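AlyGC (Glaciecola chathamensis, PDB 5GKD) cleaves alginate as a lyase of polysaccharide lyase family 6, probably by beta-elimination at a calcium-containing active site. Local coordinates at residues F683-G688 and V707-P712; K691-G696 and T717-G722; T290-V295 and K330-A335. One frame throughout, in Å; residues are numbered along the deposited sequence.

Contact 1 (F683-G688 and V707-P712); sequences FELTVG and VRDLFP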
loop_
_atom_site.group_PDB
_atom_site.type_symbol
_atom_site.label_atom_id
_atom_site.label_comp_id
_atom_site.label_asym_id
_atom_site.label_seq_id
_atom_site.Cartn_x
_atom_site.Cartn_y
_atom_site.Cartn_z
ATOM N N PHE A 683 -20.959 7.113 -15.641
ATOM C CA PHE A 683 -20.079 8.262 -15.547
ATOM C C PHE A 683 -20.354 9.001 -14.248
ATOM O O PHE A 683 -21.514 9.225 -13.885
ATOM C CB PHE A 683 -20.265 9.208 -16.738
ATOM C CG PHE A 683 -19.868 8.603 -18.042
ATOM C CD1 PHE A 683 -18.544 8.536 -18.408
ATOM C CD2 PHE A 683 -20.820 8.085 -18.897
ATOM C CE1 PHE A 683 -18.173 7.957 -19.607
ATOM C CE2 PHE A 683 -20.459 7.508 -20.092
ATOM C CZ PHE A 683 -19.134 7.443 -20.448
ATOM N N GLU A 684 -19.286 9.348 -13.547
ATOM C CA GLU A 684 -19.326 10.240 -12.402
ATOM C C GLU A 684 -18.380 11.399 -12.745
ATOM O O GLU A 684 -17.184 11.379 -12.442
ATOM C CB GLU A 684 -18.955 9.469 -11.102
ATOM C CG GLU A 684 -19.945 8.334 -10.771
ATOM C CD GLU A 684 -19.684 7.629 -9.445
ATOM O OE1 GLU A 684 -18.543 7.692 -8.947
ATOM O OE2 GLU A 684 -20.626 7.002 -8.897
ATOM N N LEU A 685 -18.901 12.380 -13.437
ATOM C CA LEU A 685 -18.148 13.523 -13.882
ATOM C C LEU A 685 -17.820 14.508 -12.780
ATOM O O LEU A 685 -18.661 14.829 -12.012
ATOM C CB LEU A 685 -18.895 14.209 -15.010
ATOM C CG LEU A 685 -19.182 13.331 -16.198
ATOM C CD1 LEU A 685 -20.215 13.938 -17.093
ATOM C CD2 LEU A 685 -17.931 12.931 -16.956
ATOM N N THR A 686 -16.575 14.958 -12.716
ATOM C CA THR A 686 -16.121 15.909 -11.713
ATOM C C THR A 686 -15.814 17.275 -12.319
ATOM O O THR A 686 -16.321 17.613 -13.328
ATOM C CB THR A 686 -14.859 15.411 -10.990
ATOM O OG1 THR A 686 -13.793 15.324 -11.910
ATOM C CG2 THR A 686 -15.079 14.070 -10.363
ATOM N N VAL A 687 -14.953 18.040 -11.693
ATOM C CA VAL A 687 -14.562 19.327 -12.178
ATOM C C VAL A 687 -13.714 19.265 -13.448
ATOM O O VAL A 687 -13.320 18.229 -13.882
ATOM C CB VAL A 687 -13.767 20.087 -11.104
ATOM C CG1 VAL A 687 -14.577 20.227 -9.859
ATOM C CG2 VAL A 687 -12.504 19.344 -10.755
ATOM N N GLY A 688 -13.453 20.422 -14.013
ATOM C CA GLY A 688 -12.645 20.596 -15.190
ATOM C C GLY A 688 -13.218 20.390 -16.563
ATOM O O GLY A 688 -12.500 20.119 -17.454
ATOM N N VAL A 707 -25.414 8.800 -16.219
ATOM C CA VAL A 707 -24.594 9.973 -15.938
ATOM C C VAL A 707 -24.996 10.533 -14.581
ATOM O O VAL A 707 -26.148 10.927 -14.370
ATOM C CB VAL A 707 -24.715 11.044 -17.031
ATOM C CG1 VAL A 707 -23.949 12.289 -16.626
ATOM C CG2 VAL A 707 -24.162 10.520 -18.325
ATOM N N ARG A 708 -24.046 10.546 -13.662
ATOM C CA ARG A 708 -24.169 11.216 -12.377
ATOM C C ARG A 708 -23.237 12.424 -12.432
ATOM O O ARG A 708 -22.015 12.272 -12.539
ATOM C CB ARG A 708 -23.801 10.265 -11.237
ATOM C CG ARG A 708 -24.475 8.892 -11.327
ATOM C CD ARG A 708 -23.858 7.868 -10.352
ATOM N NE ARG A 708 -24.613 6.617 -10.343
ATOM C CZ ARG A 708 -24.166 5.450 -9.882
ATOM N NH1 ARG A 708 -22.941 5.342 -9.385
ATOM N NH2 ARG A 708 -24.949 4.380 -9.937
ATOM N N ASP A 709 -23.774 13.627 -12.380
ATOM C CA ASP A 709 -22.913 14.796 -12.403
ATOM C C ASP A 709 -22.748 15.239 -10.987
ATOM O O ASP A 709 -23.699 15.555 -10.314
ATOM C CB ASP A 709 -23.412 15.923 -13.292
ATOM C CG ASP A 709 -22.293 16.906 -13.682
ATOM O OD1 ASP A 709 -21.540 17.327 -12.817
ATOM O OD2 ASP A 709 -22.172 17.292 -14.843
ATOM N N LEU A 710 -21.517 15.217 -10.523
ATOM C CA LEU A 710 -21.238 15.571 -9.164
ATOM C C LEU A 710 -21.060 17.038 -9.013
ATOM O O LEU A 710 -20.809 17.511 -7.945
ATOM C CB LEU A 710 -19.988 14.850 -8.677
ATOM C CG LEU A 710 -20.059 13.332 -8.604
ATOM C CD1 LEU A 710 -18.830 12.777 -7.940
ATOM C CD2 LEU A 710 -21.336 12.777 -7.988
ATOM N N PHE A 711 -21.189 17.741 -10.105
ATOM C CA PHE A 711 -21.048 19.156 -10.065
ATOM C C PHE A 711 -21.986 19.709 -11.078
ATOM O O PHE A 711 -21.585 20.160 -12.150
ATOM C CB PHE A 711 -19.631 19.562 -10.371
ATOM C CG PHE A 711 -18.707 19.454 -9.207
ATOM C CD1 PHE A 711 -18.599 20.472 -8.306
ATOM C CD2 PHE A 711 -17.910 18.354 -9.047
ATOM C CE1 PHE A 711 -17.712 20.406 -7.263
ATOM C CE2 PHE A 711 -17.034 18.260 -7.993
ATOM C CZ PHE A 711 -16.951 19.294 -7.085
ATOM N N PRO A 712 -23.310 19.660 -10.670
ATOM C CA PRO A 712 -24.260 20.206 -11.639
ATOM C C PRO A 712 -24.147 21.708 -11.669
ATOM O O PRO A 712 -24.286 22.316 -10.620
ATOM C CB PRO A 712 -25.631 19.857 -11.054
ATOM C CG PRO A 712 -25.407 18.901 -9.957
ATOM C CD PRO A 712 -24.086 19.269 -9.410
HETATM O O HOH W 1 -18.953 18.042 -13.927
#

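Contact 2 (K691-G696 and T717-G722); sequences KTWVTG and TTTISG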
loop_
_atom_site.group_PDB
_atom_site.type_symbol
_atom_site.label_atom_id
_atom_site.label_comp_id
_atom_site.label_asym_id
_atom_site.label_seq_id
_atom_site.Cartn_x
_atom_site.Cartn_y
_atom_site.Cartn_z
ATOM N N LYS A 691 -14.835 15.924 -21.225
ATOM C CA LYS A 691 -15.420 15.710 -22.540
ATOM C C LYS A 691 -15.746 14.230 -22.703
ATOM O O LYS A 691 -14.853 13.381 -22.605
ATOM C CB LYS A 691 -14.460 16.182 -23.632
ATOM C CG LYS A 691 -13.990 17.620 -23.460
ATOM C CD LYS A 691 -12.886 17.987 -24.450
ATOM C CE LYS A 691 -12.799 19.501 -24.635
ATOM N NZ LYS A 691 -12.624 20.252 -23.352
ATOM N N THR A 692 -17.018 13.931 -22.970
ATOM C CA THR A 692 -17.517 12.566 -23.090
ATOM C C THR A 692 -18.292 12.401 -24.394
ATOM O O THR A 692 -19.162 13.220 -24.704
ATOM C CB THR A 692 -18.428 12.223 -21.905
ATOM O OG1 THR A 692 -17.692 12.347 -20.690
ATOM C CG2 THR A 692 -18.964 10.814 -22.025
ATOM N N TRP A 693 -17.985 11.333 -25.141
ATOM C CA TRP A 693 -18.674 10.988 -26.387
ATOM C C TRP A 693 -18.985 9.496 -26.383
ATOM O O TRP A 693 -18.071 8.674 -26.418
ATOM C CB TRP A 693 -17.840 11.325 -27.621
ATOM C CG TRP A 693 -17.825 12.745 -27.923
ATOM C CD1 TRP A 693 -18.822 13.477 -28.510
ATOM C CD2 TRP A 693 -16.760 13.652 -27.652
ATOM N NE1 TRP A 693 -18.438 14.791 -28.614
ATOM C CE2 TRP A 693 -17.174 14.925 -28.097
ATOM C CE3 TRP A 693 -15.490 13.514 -27.079
ATOM C CZ2 TRP A 693 -16.363 16.052 -27.985
ATOM C CZ3 TRP A 693 -14.686 14.632 -26.973
ATOM C CH2 TRP A 693 -15.126 15.883 -27.420
ATOM N N VAL A 694 -20.270 9.156 -26.362
ATOM C CA VAL A 694 -20.723 7.768 -26.371
ATOM C C VAL A 694 -21.694 7.645 -27.536
ATOM O O VAL A 694 -22.880 7.956 -27.397
ATOM C CB VAL A 694 -21.389 7.359 -25.053
ATOM C CG1 VAL A 694 -21.862 5.920 -25.135
ATOM C CG2 VAL A 694 -20.422 7.553 -23.896
ATOM N N THR A 695 -21.195 7.198 -28.688
ATOM C CA THR A 695 -21.976 7.178 -29.914
ATOM C C THR A 695 -21.751 5.874 -30.659
ATOM O O THR A 695 -20.686 5.261 -30.568
ATOM C CB THR A 695 -21.620 8.357 -30.841
ATOM O OG1 THR A 695 -20.258 8.241 -31.260
ATOM C CG2 THR A 695 -21.823 9.692 -30.120
ATOM N N GLY A 696 -22.772 5.462 -31.408
ATOM C CA GLY A 696 -22.642 4.311 -32.280
ATOM C C GLY A 696 -22.640 2.968 -31.590
ATOM O O GLY A 696 -22.282 1.968 -32.218
ATOM N N THR A 717 -19.071 18.553 -21.211
ATOM C CA THR A 717 -19.654 18.520 -22.514
ATOM C C THR A 717 -19.796 17.024 -22.711
ATOM O O THR A 717 -18.841 16.309 -22.883
ATOM C CB THR A 717 -18.885 19.275 -23.584
ATOM O OG1 THR A 717 -17.978 18.414 -24.239
ATOM C CG2 THR A 717 -18.165 20.413 -22.999
ATOM N N THR A 718 -21.034 16.588 -22.642
ATOM C CA THR A 718 -21.375 15.172 -22.644
ATOM C C THR A 718 -22.327 14.907 -23.802
ATOM O O THR A 718 -23.466 15.386 -23.795
ATOM C CB THR A 718 -22.004 14.775 -21.314
ATOM O OG1 THR A 718 -21.130 15.164 -20.253
ATOM C CG2 THR A 718 -22.256 13.274 -21.244
ATOM N N THR A 719 -21.853 14.151 -24.784
ATOM C CA THR A 719 -22.615 13.765 -25.964
ATOM C C THR A 719 -22.851 12.262 -25.901
ATOM O O THR A 719 -21.917 11.478 -26.079
ATOM C CB THR A 719 -21.860 14.134 -27.241
ATOM O OG1 THR A 719 -21.771 15.551 -27.357
ATOM C CG2 THR A 719 -22.550 13.565 -28.485
ATOM N N ILE A 720 -24.093 11.857 -25.649
ATOM C CA ILE A 720 -24.470 10.448 -25.610
ATOM C C ILE A 720 -25.668 10.299 -26.539
ATOM O O ILE A 720 -26.798 10.638 -26.171
ATOM C CB ILE A 720 -24.792 9.961 -24.193
ATOM C CG1 ILE A 720 -23.529 9.979 -23.324
ATOM C CG2 ILE A 720 -25.352 8.550 -24.232
ATOM C CD1 ILE A 720 -23.784 9.739 -21.843
ATOM N N SER A 721 -25.426 9.818 -27.756
ATOM C CA SER A 721 -26.491 9.734 -28.745
ATOM C C SER A 721 -26.068 8.800 -29.865
ATOM O O SER A 721 -24.903 8.414 -29.981
ATOM C CB SER A 721 -26.823 11.111 -29.308
ATOM O OG SER A 721 -25.699 11.604 -30.010
ATOM N N GLY A 722 -27.030 8.477 -30.722
ATOM C CA GLY A 722 -26.747 7.606 -31.843
ATOM C C GLY A 722 -26.535 6.173 -31.438
ATOM O O GLY A 722 -25.849 5.429 -32.142
HETATM O O HOH W 2 -18.244 14.902 -19.976
#

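Contact 3 (T290-V295 and K330-A335); sequences TVMNGV and KERSAA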
loop_
_atom_site.group_PDB
_atom_site.type_symbol
_atom_site.label_atom_id
_atom_site.label_comp_id
_atom_site.label_asym_id
_atom_site.label_seq_id
_atom_site.Cartn_x
_atom_site.Cartn_y
_atom_site.Cartn_z
ATOM N N THR A 290 -3.842 31.284 -22.939
ATOM C CA THR A 290 -5.002 31.206 -22.064
ATOM C C THR A 290 -5.116 32.481 -21.249
ATOM O O THR A 290 -4.172 32.844 -20.546
ATOM C CB THR A 290 -4.897 30.013 -21.098
ATOM O OG1 THR A 290 -4.687 28.809 -21.840
ATOM C CG2 THR A 290 -6.162 29.893 -20.268
ATOM N N VAL A 291 -6.278 33.122 -21.299
ATOM C CA VAL A 291 -6.592 34.232 -20.416
ATOM C C VAL A 291 -7.771 33.788 -19.563
ATOM O O VAL A 291 -8.890 33.624 -20.066
ATOM C CB VAL A 291 -6.904 35.523 -21.182
ATOM C CG1 VAL A 291 -7.016 36.688 -20.212
ATOM C CG2 VAL A 291 -5.819 35.809 -22.215
ATOM N N MET A 292 -7.525 33.580 -18.278
ATOM C CA MET A 292 -8.508 32.947 -17.413
ATOM C C MET A 292 -9.534 33.937 -16.872
ATOM O O MET A 292 -9.282 35.138 -16.750
ATOM C CB MET A 292 -7.822 32.255 -16.238
ATOM C CG MET A 292 -7.346 30.849 -16.535
ATOM S SD MET A 292 -6.943 29.917 -15.040
ATOM C CE MET A 292 -8.576 29.678 -14.326
ATOM N N ASN A 293 -10.709 33.404 -16.558
ATOM C CA ASN A 293 -11.622 34.042 -15.625
ATOM C C ASN A 293 -11.110 33.858 -14.208
ATOM O O ASN A 293 -10.464 32.861 -13.899
ATOM C CB ASN A 293 -13.024 33.434 -15.738
ATOM C CG ASN A 293 -13.984 34.328 -16.505
ATOM O OD1 ASN A 293 -13.570 35.075 -17.372
ATOM N ND2 ASN A 293 -15.259 34.287 -16.143
ATOM N N GLY A 294 -11.404 34.833 -13.347
ATOM C CA GLY A 294 -11.079 34.768 -11.943
ATOM C C GLY A 294 -12.323 34.714 -11.066
ATOM O O GLY A 294 -13.453 34.679 -11.535
ATOM N N VAL A 295 -12.084 34.680 -9.766
ATOM C CA VAL A 295 -13.140 34.649 -8.757
ATOM C C VAL A 295 -13.266 36.049 -8.164
ATOM O O VAL A 295 -12.250 36.619 -7.746
ATOM C CB VAL A 295 -12.835 33.627 -7.646
ATOM C CG1 VAL A 295 -13.999 33.547 -6.651
ATOM C CG2 VAL A 295 -12.503 32.258 -8.203
ATOM N N LYS A 330 -19.627 29.246 -12.339
ATOM C CA LYS A 330 -20.325 29.961 -11.277
ATOM C C LYS A 330 -19.357 30.538 -10.257
ATOM O O LYS A 330 -19.619 31.608 -9.701
ATOM C CB LYS A 330 -21.338 29.037 -10.609
ATOM C CG LYS A 330 -22.386 28.490 -11.563
ATOM C CD LYS A 330 -23.282 29.592 -12.101
ATOM C CE LYS A 330 -24.546 29.013 -12.722
ATOM N NZ LYS A 330 -25.196 27.987 -11.836
ATOM N N GLU A 331 -18.232 29.855 -10.010
ATOM C CA GLU A 331 -17.209 30.391 -9.122
ATOM C C GLU A 331 -16.365 31.443 -9.827
ATOM O O GLU A 331 -16.246 32.573 -9.346
ATOM C CB GLU A 331 -16.311 29.262 -8.584
ATOM C CG GLU A 331 -15.248 29.741 -7.604
ATOM C CD GLU A 331 -14.056 28.801 -7.470
ATOM O OE1 GLU A 331 -13.956 27.851 -8.279
ATOM O OE2 GLU A 331 -13.218 29.020 -6.550
ATOM N N ARG A 332 -15.768 31.082 -10.964
ATOM C CA ARG A 332 -14.866 31.969 -11.706
ATOM C C ARG A 332 -15.665 32.852 -12.673
ATOM O O ARG A 332 -15.649 32.690 -13.890
ATOM C CB ARG A 332 -13.803 31.154 -12.439
ATOM C CG ARG A 332 -12.766 30.467 -11.550
ATOM C CD ARG A 332 -11.768 29.678 -12.396
ATOM N NE ARG A 332 -12.362 28.461 -12.943
ATOM C CZ ARG A 332 -11.911 27.234 -12.723
ATOM N NH1 ARG A 332 -10.845 27.044 -11.974
ATOM N NH2 ARG A 332 -12.531 26.198 -13.258
ATOM N N SER A 333 -16.345 33.835 -12.103
ATOM C CA SER A 333 -17.302 34.642 -12.843
ATOM C C SER A 333 -16.765 36.014 -13.215
ATOM O O SER A 333 -17.489 36.802 -13.825
ATOM C CB SER A 333 -18.590 34.801 -12.026
ATOM O OG SER A 333 -18.318 35.485 -10.816
ATOM N N ALA A 334 -15.528 36.325 -12.855
ATOM C CA ALA A 334 -14.930 37.633 -13.109
ATOM C C ALA A 334 -14.132 37.549 -14.407
ATOM O O ALA A 334 -13.032 36.993 -14.431
ATOM C CB ALA A 334 -14.047 38.063 -11.936
ATOM N N ALA A 335 -14.691 38.115 -15.483
ATOM C CA ALA A 335 -14.076 38.097 -16.804
ATOM C C ALA A 335 -12.951 39.123 -16.896
ATOM O O ALA A 335 -12.864 40.039 -16.079
ATOM C CB ALA A 335 -15.136 38.361 -17.872
HETATM O O HOH W 3 -10.341 37.431 -15.744
#

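Contact 1 (F683-G688 and V707-P712)
Strands 683-685 and 707-709 run parallel, their axes 4.9 Å apart at closest approach and their directions differing by 18°, and the bonds between them alternate in the usual parallel fashion: Arg708 N gives its hydrogen to Phe683 O, Leu685 N to Arg708 O, and Leu710 N to Leu685 O at 3.2 Å. Glu684 and Arg708, paired across the strands, lie side by side and point the same way, both chains extended. Arg708 NH1 reaches Glu684 OE2 at 2.9 Å in a salt bridge that uses a single N-H. The carboxylate oxygen lies in the guanidinium plane, at its edge, yet the nitrogen meets OE2 on the anti side and the two planes are turned 44° apart. The other oxygen, OE1, is bonded to His663 ND1 on the preceding strand, so that the carboxylate is held from two neighbours at once. This in-register pairing of strands from successive rungs belongs to the right-handed parallel beta-helix, the fold of the pectate lyase-like clan. On the opposite face, Val707 spreads its two methyls: CG2 meets Phe683 CD2 at 4.2 Å, and CG1, anti to the backbone N (chi1 175°), meets Leu685 CD1 at 4.1 Å. Past the strands the chain turns. Asp709 OD1 accepts from Phe711 N at 2.8 Å through its anti lone pair, closing an Asx turn, and a water donates both to this same oxygen and to Thr686 O, tying the turn to the other segment. Phe711 then lays one ring face against Val687, whose CG1 sits 3.8 Å from the ring centroid in a CH-pi contact; the ring is poorly ordered.

Contact 2 (K691-G696 and T717-G722)
Successive rungs of a parallel beta-helix meet here, strands 691-695 and 717-721 running within 4° of parallel near the C-terminal end of the chain. The backbone bonds pass to and fro: Thr692 N to Thr717 O, Thr719 N to Thr692 O at 2.8 Å and almost straight at 176°, Val694 N to Thr719 O, and a longer, more bent Ser721 N to Val694 O. A weak bond from Gly696 N to Gly722 O follows where both segments turn, Gly696 and Gly722 having positive phi. On one face, Thr692 and Thr718 point the same way, Thr692 CB lying 4.0 Å from Thr718 CG2, and one water bridges their OG1 atoms while donating to Thr717 O. Beside them, Val694 CB rests 3.8 Å from Ile720 CG1, which stands anti to its carbonyl carbon (chi1 -67°) alongside the valine. On the other face the Trp693 indole slants across Thr719, bringing its CD1 to 3.4 Å from Thr719 CB. Strand 667-676 continues the sheet beyond 691-695, bonding to its backbone, and Asn668 ND2 from that strand also holds Thr692 OG1. The face with Thr692 and Val694 packs inward on Phe683 and Leu685 of strand 681-685, while Asn723 ND2, just past strand 717-721, gives a further bond to Val694 O.

Contact 3 (T290-V295 and K330-A335)
The flat amide of Asn293 meets Arg332 O at its edge: ND2 donates at 2.8 Å, and the acceptor lies in the amide plane, only 6° out of it, although the nitrogen approaches that carbonyl tilted 32° from the carbonyl plane. At the other end of the amide, OD1 lies 3.1 Å from Ala335 CA. Met292 CE lies oblique to the Arg332 guanidinium, and its closest contact is with the aliphatic Arg332 CD at 3.7 Å; the methionine bend at chi3 (70°) brings the methyl there. Several polar ends have further partners: Asn293 ND2 also bonds Asp359 OD2, Glu331 OE2 is held by Arg302, and Arg332 bonds Gly327 O through NE, forms a salt bridge to Glu631 and makes a cation-pi contact with Tyr303. The backbones join in one antiparallel hydrogen-bonded pair: Gly294 N gives to Ala334 O at 2.9 Å, and Ala334 N returns to Gly294 O at 3.0 Å. The extra residue, Ser333, makes this a classic beta bulge opposite Gly294, and Arg332 centres an inverse gamma turn just before it. A water donates to Met292 O and Ala334 O. Val295 CG2 touches the chain of Glu331, 3.8 Å from its CG. Tyr303 and Arg264, which contact Met292, belong to the carbonate pocket, so this packing borders a site that may be part of the substrate cleft. Strand 289-292 is flanked by parallel strands 263-265 and 322-326, and segment 330-335 belongs to the loop leading from 322-326 to strand 339-347.

Overall arrangement
Along the chain contact 3 comes first, within the N-terminal beta-helix, while contacts 1 and 2 follow near the end of the C-terminal one. The latter two interleave in sequence: strands 681-685, 691-700, 706-709 and 717-721 alternate between the contacts, which therefore join successive rungs on two different sides of one solenoid. Their centres are 14 Å apart and they touch through the interior, Phe683 CZ lying 3.7 Å from Val694 CG2. Contact 3 has its centre about 20 Å from that of contact 1, with nearest atoms about 6 Å apart. Near contact 3 the two beta-helices meet directly, beside the carbonate pocket.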